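Glycoside hydrolase family 16 protein (Bacteroides ovatus, PDB 7KR6) probably hydrolyses beta-glucans as an endo-glucanase of glycoside hydrolase family 16, and here holds a fluorinated glucan inhibitor covalently in its active site. Local coordinates at residues A[120-128]-A[244-255]; A[139-150]-A[163-174]. The protein carries 1 engineered substitution. One frame throughout, in Å; residues are numbered along the deposited sequence.

Interaction 1: A[120-128]-A[244-255]; sequences KTNGGLWPA and FTGITDINKLTG. With G2F (2-deoxy-2-fluoro-alpha-D-glucopyranose), chain C.
Phe244 lays its ring over one face of the Trp126 indole, in an offset stack. The phenyl centroid sits 4.1 Å from that of the five-membered ring of Trp126, with the two planes inclined by only 18°. Phe244 CD2 makes the closest approach, 3.2 Å from Trp126 NE1, and CE2 follows it over the NE1 and CD1 atoms. The other half of the indole meets Phe244 CB, which stands 3.5 Å from the centroid of the six-membered ring and points a CH group into that face. The Trp126 side chain leaves its strand with CG anti to the backbone N (chi1 178°), which carries the indole between Phe244 and the bound sugar: NE1 lies 3.3 Å from O6 of the 2-fluoroglucose, whose CH2OH group also touches the CB of Ala128. Trp126 and Ala128 thus line the glycan pocket of the family 16 beta-jelly roll, where strand 125-133 meets the loop joining strands 232-240 and 261-271. Behind the indole, Thr245 turns its two branches to different tasks. Its CG2 packs 3.7 Å from Trp126 CB and also against the carbonyl oxygen of Gly124, while OG1 accepts from Ile247 N in an ST turn and is hydrogen-bonded to Gly242 O. Farther from the sugar, the two backbones close up where Gly123 and Gly255 meet with no side chains between them. Gly123 O is gripped twice. Thr254 N lies 3.2 Å from Gly123 O, in the carbonyl plane and on a lone pair, whereas Gly255 N, 3.0 Å from the same Gly123 O, comes from 50° above that plane. The methyl ends of Leu253 and Ile247 press on the same peptide, Leu253 CD1 lying 3.3 Å from Gly123 O.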
loop_
_atom_site.group_PDB
_atom_site.type_symbol
_atom_site.label_atom_id
_atom_site.label_comp_id
_atom_site.label_asym_id
_atom_site.label_seq_id
_atom_site.Cartn_x
_atom_site.Cartn_y
_atom_site.Cartn_z
ATOM N N LYS A 120 -22.395 1.543 -2.636
ATOM C CA LYS A 120 -21.492 2.699 -2.818
ATOM C C LYS A 120 -20.646 2.894 -1.563
ATOM O O LYS A 120 -21.190 3.117 -0.476
ATOM C CB LYS A 120 -22.347 3.898 -3.240
ATOM C CG LYS A 120 -22.877 3.697 -4.653
ATOM C CD LYS A 120 -23.541 4.874 -5.256
ATOM C CE LYS A 120 -24.364 4.468 -6.460
ATOM N NZ LYS A 120 -23.534 3.984 -7.585
ATOM N N THR A 121 -19.327 2.827 -1.711
ATOM C CA THR A 121 -18.414 2.837 -0.549
ATOM C C THR A 121 -18.020 4.258 -0.165
ATOM O O THR A 121 -17.542 4.442 0.993
ATOM C CB THR A 121 -17.163 1.996 -0.816
ATOM O OG1 THR A 121 -16.474 2.429 -2.004
ATOM C CG2 THR A 121 -17.527 0.536 -0.905
ATOM N N ASN A 122 -18.144 5.211 -1.099
ATOM C CA ASN A 122 -17.642 6.594 -0.895
ATOM C C ASN A 122 -17.969 7.073 0.530
ATOM O O ASN A 122 -19.150 7.011 0.933
ATOM C CB ASN A 122 -18.133 7.590 -1.970
ATOM C CG ASN A 122 -17.175 8.774 -2.071
ATOM O OD1 ASN A 122 -16.862 9.378 -1.080
ATOM N ND2 ASN A 122 -16.495 8.949 -3.193
ATOM N N GLY A 123 -16.958 7.530 1.275
ATOM C CA GLY A 123 -17.161 8.100 2.626
ATOM C C GLY A 123 -16.998 7.105 3.747
ATOM O O GLY A 123 -17.400 7.390 4.883
ATOM N N GLY A 124 -16.359 5.963 3.479
ATOM C CA GLY A 124 -15.832 5.139 4.569
ATOM C C GLY A 124 -16.286 3.683 4.616
ATOM O O GLY A 124 -15.784 2.984 5.522
ATOM N N LEU A 125 -17.094 3.191 3.693
ATOM C CA LEU A 125 -17.431 1.730 3.728
ATOM C C LEU A 125 -16.248 0.931 3.177
ATOM O O LEU A 125 -15.535 1.409 2.254
ATOM C CB LEU A 125 -18.709 1.461 2.960
ATOM C CG LEU A 125 -19.972 2.233 3.379
ATOM C CD1 LEU A 125 -21.166 1.723 2.588
ATOM C CD2 LEU A 125 -20.198 2.078 4.864
ATOM N N TRP A 126 -16.005 -0.250 3.758
ATOM C CA TRP A 126 -14.841 -1.089 3.431
ATOM C C TRP A 126 -15.272 -2.543 3.374
ATOM O O TRP A 126 -15.015 -3.339 4.317
ATOM C CB TRP A 126 -13.761 -0.800 4.469
ATOM C CG TRP A 126 -12.497 -1.576 4.345
ATOM C CD1 TRP A 126 -12.035 -2.324 3.297
ATOM C CD2 TRP A 126 -11.484 -1.628 5.357
ATOM N NE1 TRP A 126 -10.816 -2.873 3.610
ATOM C CE2 TRP A 126 -10.466 -2.469 4.871
ATOM C CE3 TRP A 126 -11.382 -1.116 6.659
ATOM C CZ2 TRP A 126 -9.340 -2.767 5.627
ATOM C CZ3 TRP A 126 -10.262 -1.401 7.401
ATOM C CH2 TRP A 126 -9.260 -2.208 6.887
ATOM N N PRO A 127 -15.907 -2.941 2.266
ATOM C CA PRO A 127 -16.230 -4.360 2.037
ATOM C C PRO A 127 -14.993 -5.145 1.629
ATOM O O PRO A 127 -14.114 -4.584 0.956
ATOM C CB PRO A 127 -17.137 -4.327 0.822
ATOM C CG PRO A 127 -16.719 -3.044 0.074
ATOM C CD PRO A 127 -16.393 -2.067 1.180
ATOM N N ALA A 128 -14.965 -6.437 1.977
ATOM C CA ALA A 128 -13.839 -7.305 1.579
ATOM C C ALA A 128 -14.300 -8.768 1.459
ATOM O O ALA A 128 -15.281 -9.208 2.131
ATOM C CB ALA A 128 -12.692 -7.148 2.544
ATOM N N PHE A 244 -7.464 1.893 6.387
ATOM C CA PHE A 244 -7.528 1.675 4.930
ATOM C C PHE A 244 -8.337 2.763 4.245
ATOM O O PHE A 244 -7.969 3.181 3.125
ATOM C CB PHE A 244 -8.113 0.290 4.715
ATOM C CG PHE A 244 -8.313 -0.105 3.286
ATOM C CD1 PHE A 244 -7.249 -0.584 2.535
ATOM C CD2 PHE A 244 -9.572 -0.065 2.748
ATOM C CE1 PHE A 244 -7.456 -1.020 1.230
ATOM C CE2 PHE A 244 -9.782 -0.533 1.462
ATOM C CZ PHE A 244 -8.721 -0.995 0.705
ATOM N N THR A 245 -9.413 3.200 4.886
ATOM C CA THR A 245 -10.368 4.165 4.281
ATOM C C THR A 245 -9.892 5.608 4.551
ATOM O O THR A 245 -10.418 6.524 3.894
ATOM C CB THR A 245 -11.762 4.015 4.865
ATOM O OG1 THR A 245 -11.782 4.521 6.208
ATOM C CG2 THR A 245 -12.300 2.598 4.855
ATOM N N GLY A 246 -8.947 5.759 5.460
ATOM C CA GLY A 246 -8.467 7.043 5.981
ATOM C C GLY A 246 -9.451 7.726 6.909
ATOM O O GLY A 246 -9.125 8.851 7.363
ATOM N N ILE A 247 -10.529 7.060 7.303
ATOM C CA ILE A 247 -11.533 7.604 8.241
ATOM C C ILE A 247 -11.542 6.767 9.504
ATOM O O ILE A 247 -11.986 5.573 9.427
ATOM C CB ILE A 247 -12.899 7.592 7.568
ATOM C CG1 ILE A 247 -12.914 8.546 6.378
ATOM C CG2 ILE A 247 -13.986 7.879 8.583
ATOM C CD1 ILE A 247 -14.036 8.257 5.408
ATOM N N THR A 248 -11.065 7.326 10.629
ATOM C CA THR A 248 -10.929 6.619 11.916
ATOM C C THR A 248 -11.667 7.397 13.003
ATOM O O THR A 248 -11.599 7.000 14.112
ATOM C CB THR A 248 -9.456 6.354 12.252
ATOM O OG1 THR A 248 -8.735 7.589 12.302
ATOM C CG2 THR A 248 -8.806 5.470 11.204
ATOM N N ASP A 249 -12.450 8.412 12.630
ATOM C CA ASP A 249 -13.211 9.271 13.572
ATOM C C ASP A 249 -14.598 9.386 12.977
ATOM O O ASP A 249 -14.697 9.688 11.768
ATOM C CB ASP A 249 -12.470 10.596 13.755
ATOM C CG ASP A 249 -13.231 11.741 14.406
ATOM O OD1 ASP A 249 -14.363 11.514 14.944
ATOM O OD2 ASP A 249 -12.662 12.870 14.368
ATOM N N ILE A 250 -15.620 9.068 13.762
ATOM C CA ILE A 250 -17.016 9.121 13.279
ATOM C C ILE A 250 -17.329 10.525 12.746
ATOM O O ILE A 250 -18.199 10.617 11.863
ATOM C CB ILE A 250 -18.017 8.675 14.363
ATOM C CG1 ILE A 250 -19.369 8.338 13.717
ATOM C CG2 ILE A 250 -18.066 9.687 15.502
ATOM C CD1 ILE A 250 -20.308 7.571 14.605
ATOM N N ASN A 251 -16.658 11.566 13.232
ATOM C CA ASN A 251 -16.879 12.961 12.732
ATOM C C ASN A 251 -16.426 13.127 11.284
ATOM O O ASN A 251 -16.739 14.153 10.664
ATOM C CB ASN A 251 -16.126 13.985 13.572
ATOM C CG ASN A 251 -16.842 14.284 14.856
ATOM O OD1 ASN A 251 -18.027 13.997 14.968
ATOM N ND2 ASN A 251 -16.117 14.822 15.825
ATOM N N LYS A 252 -15.704 12.162 10.723
ATOM C CA LYS A 252 -15.232 12.230 9.325
ATOM C C LYS A 252 -15.965 11.192 8.461
ATOM O O LYS A 252 -15.656 11.108 7.263
ATOM C CB LYS A 252 -13.715 12.032 9.258
ATOM C CG LYS A 252 -12.926 12.919 10.190
ATOM C CD LYS A 252 -13.052 14.409 9.829
ATOM C CE LYS A 252 -12.307 15.310 10.778
ATOM N NZ LYS A 252 -12.683 16.732 10.534
ATOM N N LEU A 253 -16.904 10.443 9.023
ATOM C CA LEU A 253 -17.663 9.419 8.272
ATOM C C LEU A 253 -18.720 10.155 7.451
ATOM O O LEU A 253 -19.434 10.992 8.014
ATOM C CB LEU A 253 -18.222 8.387 9.245
ATOM C CG LEU A 253 -18.840 7.157 8.584
ATOM C CD1 LEU A 253 -17.754 6.301 7.950
ATOM C CD2 LEU A 253 -19.614 6.359 9.601
ATOM N N THR A 254 -18.724 10.004 6.140
ATOM C CA THR A 254 -19.820 10.564 5.306
ATOM C C THR A 254 -20.683 9.474 4.681
ATOM O O THR A 254 -21.772 9.786 4.223
ATOM C CB THR A 254 -19.215 11.514 4.270
ATOM O OG1 THR A 254 -18.284 10.882 3.395
ATOM C CG2 THR A 254 -18.491 12.648 4.952
ATOM N N GLY A 255 -20.232 8.221 4.671
ATOM C CA GLY A 255 -20.879 7.144 3.911
ATOM C C GLY A 255 -21.990 6.433 4.684
ATOM O O GLY A 255 -22.617 5.521 4.111
HETATM C C1 G2F C . -6.346 -8.050 5.118
HETATM C C2 G2F C . -5.952 -7.304 6.346
HETATM C C3 G2F C . -7.015 -7.393 7.421
HETATM C C4 G2F C . -8.293 -6.828 6.854
HETATM C C5 G2F C . -8.663 -7.710 5.621
HETATM C C6 G2F C . -9.969 -7.400 4.926
HETATM O O3 G2F C . -6.592 -6.701 8.591
HETATM O O4 G2F C . -9.311 -6.859 7.916
HETATM O O5 G2F C . -7.638 -7.684 4.609
HETATM O O6 G2F C . -10.043 -5.957 4.623
HETATM F F2 G2F C . -4.661 -7.755 6.758
#

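Interaction 2: A[139-150]-A[163-174]; sequences WPACGEIDIMAM and KQVNTAIHYGPS. Engineered in segment 139-150: Ala149 (natural residue Glu). With G2F (2-deoxy-2-fluoro-alpha-D-glucopyranose), chain C; BGC (beta-D-glucopyranose), chain B.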
loop_
_atom_site.group_PDB
_atom_site.type_symbol
_atom_site.label_atom_id
_atom_site.label_comp_id
_atom_site.label_asym_id
_atom_site.label_seq_id
_atom_site.Cartn_x
_atom_site.Cartn_y
_atom_site.Cartn_z
ATOM N N TRP A 139 -2.478 -13.842 13.133
ATOM C CA TRP A 139 -2.186 -12.925 11.991
ATOM C C TRP A 139 -0.912 -12.180 12.339
ATOM O O TRP A 139 -0.764 -11.699 13.461
ATOM C CB TRP A 139 -3.362 -11.956 11.742
ATOM C CG TRP A 139 -3.217 -11.074 10.534
ATOM C CD1 TRP A 139 -3.745 -11.256 9.273
ATOM C CD2 TRP A 139 -2.507 -9.832 10.487
ATOM N NE1 TRP A 139 -3.363 -10.240 8.444
ATOM C CE2 TRP A 139 -2.639 -9.319 9.175
ATOM C CE3 TRP A 139 -1.764 -9.115 11.432
ATOM C CZ2 TRP A 139 -2.024 -8.137 8.798
ATOM C CZ3 TRP A 139 -1.179 -7.928 11.060
ATOM C CH2 TRP A 139 -1.302 -7.454 9.754
ATOM N N PRO A 140 0.045 -11.954 11.409
ATOM C CA PRO A 140 -0.058 -12.371 10.017
ATOM C C PRO A 140 0.558 -13.733 9.719
ATOM O O PRO A 140 0.628 -14.121 8.576
ATOM C CB PRO A 140 0.771 -11.290 9.305
ATOM C CG PRO A 140 1.877 -10.978 10.277
ATOM C CD PRO A 140 1.238 -11.146 11.640
ATOM N N ALA A 141 1.001 -14.460 10.745
ATOM C CA ALA A 141 1.680 -15.750 10.496
ATOM C C ALA A 141 0.717 -16.811 9.954
ATOM O O ALA A 141 1.186 -17.834 9.428
ATOM C CB ALA A 141 2.332 -16.196 11.785
ATOM N N CYS A 142 -0.609 -16.642 10.093
ATOM C CA CYS A 142 -1.575 -17.560 9.448
ATOM C C CYS A 142 -1.625 -17.300 7.938
ATOM O O CYS A 142 -2.053 -18.181 7.228
ATOM C CB CYS A 142 -2.954 -17.403 10.040
ATOM S SG CYS A 142 -3.553 -15.692 10.015
ATOM N N GLY A 143 -1.144 -16.131 7.487
ATOM C CA GLY A 143 -1.263 -15.729 6.078
ATOM C C GLY A 143 -2.631 -15.127 5.819
ATOM O O GLY A 143 -3.633 -15.526 6.439
ATOM N N GLU A 144 -2.684 -14.133 4.938
ATOM C CA GLU A 144 -3.943 -13.494 4.556
ATOM C C GLU A 144 -3.888 -13.206 3.049
ATOM O O GLU A 144 -2.838 -12.671 2.548
ATOM C CB GLU A 144 -4.164 -12.197 5.319
ATOM C CG GLU A 144 -5.579 -11.691 5.309
ATOM C CD GLU A 144 -5.750 -10.295 4.747
ATOM O OE1 GLU A 144 -6.282 -9.428 5.479
ATOM O OE2 GLU A 144 -5.274 -10.054 3.605
ATOM N N ILE A 145 -4.957 -13.561 2.359
ATOM C CA ILE A 145 -5.182 -13.181 0.936
ATOM C C ILE A 145 -6.403 -12.287 0.915
ATOM O O ILE A 145 -7.482 -12.743 1.276
ATOM C CB ILE A 145 -5.368 -14.382 0.005
ATOM C CG1 ILE A 145 -4.251 -15.411 0.161
ATOM C CG2 ILE A 145 -5.482 -13.869 -1.405
ATOM C CD1 ILE A 145 -4.577 -16.705 -0.516
ATOM N N ASP A 146 -6.199 -11.031 0.541
ATOM C CA ASP A 146 -7.295 -10.072 0.342
ATOM C C ASP A 146 -7.631 -10.139 -1.138
ATOM O O ASP A 146 -6.955 -9.505 -1.926
ATOM C CB ASP A 146 -6.932 -8.722 0.908
ATOM C CG ASP A 146 -8.060 -7.747 0.954
ATOM O OD1 ASP A 146 -9.240 -8.191 0.828
ATOM O OD2 ASP A 146 -7.692 -6.545 1.251
ATOM N N ILE A 147 -8.671 -10.902 -1.488
ATOM C CA ILE A 147 -9.002 -11.139 -2.910
ATOM C C ILE A 147 -9.507 -9.806 -3.491
ATOM O O ILE A 147 -9.037 -9.367 -4.549
ATOM C CB ILE A 147 -10.034 -12.260 -3.098
ATOM C CG1 ILE A 147 -9.504 -13.607 -2.607
ATOM C CG2 ILE A 147 -10.465 -12.338 -4.549
ATOM C CD1 ILE A 147 -10.554 -14.662 -2.508
ATOM N N MET A 148 -10.425 -9.199 -2.773
ATOM C CA MET A 148 -10.978 -7.894 -3.192
ATOM C C MET A 148 -11.299 -7.108 -1.935
ATOM O O MET A 148 -11.862 -7.642 -0.995
ATOM C CB MET A 148 -12.241 -8.125 -4.030
ATOM C CG MET A 148 -13.089 -6.878 -4.383
ATOM S SD MET A 148 -14.141 -6.244 -3.062
ATOM C CE MET A 148 -15.413 -7.506 -2.961
ATOM N N ALA A 149 -10.967 -5.825 -1.972
ATOM C CA ALA A 149 -11.474 -4.818 -1.045
ATOM C C ALA A 149 -11.749 -3.564 -1.856
ATOM O O ALA A 149 -11.026 -3.299 -2.819
ATOM C CB ALA A 149 -10.495 -4.541 0.037
ATOM N N MET A 150 -12.789 -2.848 -1.476
ATOM C CA MET A 150 -13.007 -1.473 -2.020
ATOM C C MET A 150 -13.117 -0.525 -0.843
ATOM O O MET A 150 -13.272 -0.948 0.318
ATOM C CB MET A 150 -14.257 -1.419 -2.893
ATOM C CG MET A 150 -14.144 -2.329 -4.078
ATOM S SD MET A 150 -15.378 -2.103 -5.355
ATOM C CE MET A 150 -14.671 -0.690 -6.205
ATOM N N LYS A 163 -14.795 2.223 -8.810
ATOM C CA LYS A 163 -13.989 1.381 -9.711
ATOM C C LYS A 163 -12.709 0.885 -9.043
ATOM O O LYS A 163 -12.134 -0.088 -9.570
ATOM C CB LYS A 163 -13.638 2.115 -10.999
ATOM C CG LYS A 163 -14.860 2.470 -11.828
ATOM C CD LYS A 163 -14.528 2.939 -13.206
ATOM C CE LYS A 163 -15.700 3.638 -13.874
ATOM N NZ LYS A 163 -15.246 4.202 -15.172
ATOM N N GLN A 164 -12.256 1.501 -7.959
ATOM C CA GLN A 164 -10.896 1.242 -7.431
ATOM C C GLN A 164 -10.908 0.015 -6.522
ATOM O O GLN A 164 -11.533 0.047 -5.429
ATOM C CB GLN A 164 -10.334 2.448 -6.699
ATOM C CG GLN A 164 -8.893 2.184 -6.341
ATOM C CD GLN A 164 -8.327 3.306 -5.523
ATOM O OE1 GLN A 164 -8.186 4.423 -6.022
ATOM N NE2 GLN A 164 -8.074 3.000 -4.271
ATOM N N VAL A 165 -10.175 -1.007 -6.944
ATOM C CA VAL A 165 -10.083 -2.266 -6.190
ATOM C C VAL A 165 -8.668 -2.400 -5.647
ATOM O O VAL A 165 -7.696 -2.096 -6.354
ATOM C CB VAL A 165 -10.432 -3.472 -7.064
ATOM C CG1 VAL A 165 -10.241 -4.758 -6.296
ATOM C CG2 VAL A 165 -11.850 -3.371 -7.588
ATOM N N ASN A 166 -8.589 -2.942 -4.452
ATOM C CA ASN A 166 -7.330 -3.243 -3.758
ATOM C C ASN A 166 -7.256 -4.753 -3.576
ATOM O O ASN A 166 -8.276 -5.344 -3.230
ATOM C CB ASN A 166 -7.318 -2.483 -2.439
ATOM C CG ASN A 166 -6.818 -1.059 -2.651
ATOM O OD1 ASN A 166 -7.545 -0.171 -3.167
ATOM N ND2 ASN A 166 -5.554 -0.850 -2.302
ATOM N N THR A 167 -6.130 -5.336 -3.857
ATOM C CA THR A 167 -5.893 -6.759 -3.539
ATOM C C THR A 167 -4.545 -6.824 -2.813
ATOM O O THR A 167 -3.660 -5.973 -3.072
ATOM C CB THR A 167 -5.995 -7.597 -4.806
ATOM O OG1 THR A 167 -5.809 -8.974 -4.442
ATOM C CG2 THR A 167 -4.937 -7.223 -5.818
ATOM N N ALA A 168 -4.340 -7.790 -1.927
ATOM C CA ALA A 168 -3.160 -7.784 -1.071
ATOM C C ALA A 168 -2.865 -9.184 -0.541
ATOM O O ALA A 168 -3.802 -9.984 -0.404
ATOM C CB ALA A 168 -3.272 -6.834 0.085
ATOM N N ILE A 169 -1.616 -9.395 -0.158
ATOM C CA ILE A 169 -1.248 -10.554 0.687
ATOM C C ILE A 169 -0.492 -10.019 1.894
ATOM O O ILE A 169 0.327 -9.080 1.769
ATOM C CB ILE A 169 -0.491 -11.682 -0.068
ATOM C CG1 ILE A 169 0.744 -11.186 -0.833
ATOM C CG2 ILE A 169 -1.430 -12.455 -0.988
ATOM C CD1 ILE A 169 1.595 -12.313 -1.419
ATOM N N HIS A 170 -0.715 -10.635 3.044
ATOM C CA HIS A 170 -0.028 -10.326 4.308
ATOM C C HIS A 170 0.544 -11.630 4.879
ATOM O O HIS A 170 -0.123 -12.650 4.811
ATOM C CB HIS A 170 -0.982 -9.715 5.310
ATOM C CG HIS A 170 -1.669 -8.473 4.866
ATOM N ND1 HIS A 170 -1.371 -7.237 5.421
ATOM C CD2 HIS A 170 -2.652 -8.288 3.971
ATOM C CE1 HIS A 170 -2.166 -6.345 4.876
ATOM N NE2 HIS A 170 -2.967 -6.950 3.987
ATOM N N TYR A 171 1.730 -11.563 5.450
ATOM C CA TYR A 171 2.461 -12.758 5.902
ATOM C C TYR A 171 3.601 -12.304 6.804
ATOM O O TYR A 171 3.734 -11.116 7.118
ATOM C CB TYR A 171 2.871 -13.557 4.662
ATOM C CG TYR A 171 3.682 -12.793 3.655
ATOM C CD1 TYR A 171 3.063 -12.023 2.688
ATOM C CD2 TYR A 171 5.079 -12.809 3.656
ATOM C CE1 TYR A 171 3.792 -11.276 1.780
ATOM C CE2 TYR A 171 5.826 -12.107 2.730
ATOM C CZ TYR A 171 5.180 -11.322 1.775
ATOM O OH TYR A 171 5.931 -10.627 0.842
ATOM N N GLY A 172 4.367 -13.271 7.300
ATOM C CA GLY A 172 5.494 -12.997 8.216
ATOM C C GLY A 172 5.232 -13.634 9.565
ATOM O O GLY A 172 4.100 -13.978 9.875
ATOM N N PRO A 173 6.310 -13.903 10.338
ATOM C CA PRO A 173 6.161 -14.731 11.524
ATOM C C PRO A 173 5.486 -14.093 12.741
ATOM O O PRO A 173 5.098 -14.869 13.655
ATOM C CB PRO A 173 7.607 -15.153 11.843
ATOM C CG PRO A 173 8.468 -14.075 11.228
ATOM C CD PRO A 173 7.702 -13.628 9.983
ATOM N N SER A 174 5.296 -12.774 12.761
ATOM C CA SER A 174 4.640 -12.046 13.867
ATOM C C SER A 174 4.191 -10.683 13.360
ATOM O O SER A 174 4.654 -10.306 12.283
ATOM C CB SER A 174 5.619 -11.858 15.010
ATOM O OG SER A 174 6.565 -10.879 14.611
HETATM C C1 G2F C . -6.346 -8.050 5.118
HETATM C C2 G2F C . -5.952 -7.304 6.346
HETATM C C3 G2F C . -7.015 -7.393 7.421
HETATM C C4 G2F C . -8.293 -6.828 6.854
HETATM C C5 G2F C . -8.663 -7.710 5.621
HETATM C C6 G2F C . -9.969 -7.400 4.926
HETATM O O3 G2F C . -6.592 -6.701 8.591
HETATM O O4 G2F C . -9.311 -6.859 7.916
HETATM O O5 G2F C . -7.638 -7.684 4.609
HETATM O O6 G2F C . -10.043 -5.957 4.623
HETATM F F2 G2F C . -4.661 -7.755 6.758
HETATM C C2 BGC B . -5.548 -6.510 10.737
HETATM C C3 BGC B . -5.031 -7.443 11.863
HETATM C C4 BGC B . -5.997 -8.565 12.176
HETATM C C5 BGC B . -6.385 -9.358 10.912
HETATM C C6 BGC B . -7.422 -10.434 11.119
HETATM C C1 BGC B . -5.941 -7.419 9.604
HETATM O O2 BGC B . -4.624 -5.535 10.355
HETATM O O3 BGC B . -4.781 -6.575 12.974
HETATM O O4 BGC B . -5.391 -9.446 13.162
HETATM O O5 BGC B . -6.908 -8.402 9.937
HETATM O O6 BGC B . -8.651 -9.867 11.637
HETATM O O HOH W 1 -5.284 -5.488 2.688
#
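His170 and Glu144 form a hydrogen-bonded pair between the antiparallel strands 164-171 and 144-150, and the histidine side chain can be followed outward into the active site. CB packs 4.0 Å from Glu144 CB and touches the indole of Trp139. From there CG turns beside the backbone N (chi1 -58°), which swings the imidazole alongside the glutamate, ring and carboxylate planes 69° apart. ND1 is 3.6 Å from Trp139 CZ2, at the indole's edge, and is hydrogen-bonded to His178. On the other flank CD2 lies 3.2 Å from Glu144 OE2. The fluorine of the 2-fluoroglucose hovers over the ring centre, 3.3 Å above its plane. At the tip, NE2 shares a hydrogen bond of 3.0 Å with an in-plane water, which donates to Asp146 OD2 in turn.

Glu144 is the nucleophile of the retaining mechanism of this family, trapped here with OE1 bonded to C1 of the sugar at 1.4 Å. Glu144, Asp146 and position 149 fit the family's ExDxxE signature; Ala149 is engineered, replacing the natural Glu. A classic beta bulge at Ile147 and Met148, formed against Phe129 of strand 125-133, shifts the register so that Ala149 faces the same side as Glu144 and Asp146. Beside the bulge, Asp146 O accepts from Ala168 N and from Thr167 OG1, the latter at 2.8 Å. The Trp139 indole, in the loop before strand 144-150, is sandwiched between CB of cis-Pro140 on one face and the neighbouring glucose on the opposite face.

The centres of the two interactions lie 19 Å apart, yet they adjoin through neighbouring strands of one sheet: 125-133, which begins in interaction 1, and 144-150, which belongs to interaction 2. Pro127 O and Met150 N, 3.3 Å apart, probably form a hydrogen bond between these strands, and Phe244 reaches across to the backbone of Met150. Along the chain interaction 2 is nested within the loop that interaction 1 closes, since 139-150 and 163-174 both fall between 120-128 and 244-255. Both touch the 2-fluoroglucose: interaction 2 provides the covalent attachment and the wall around C1, while interaction 1 borders its O6 side.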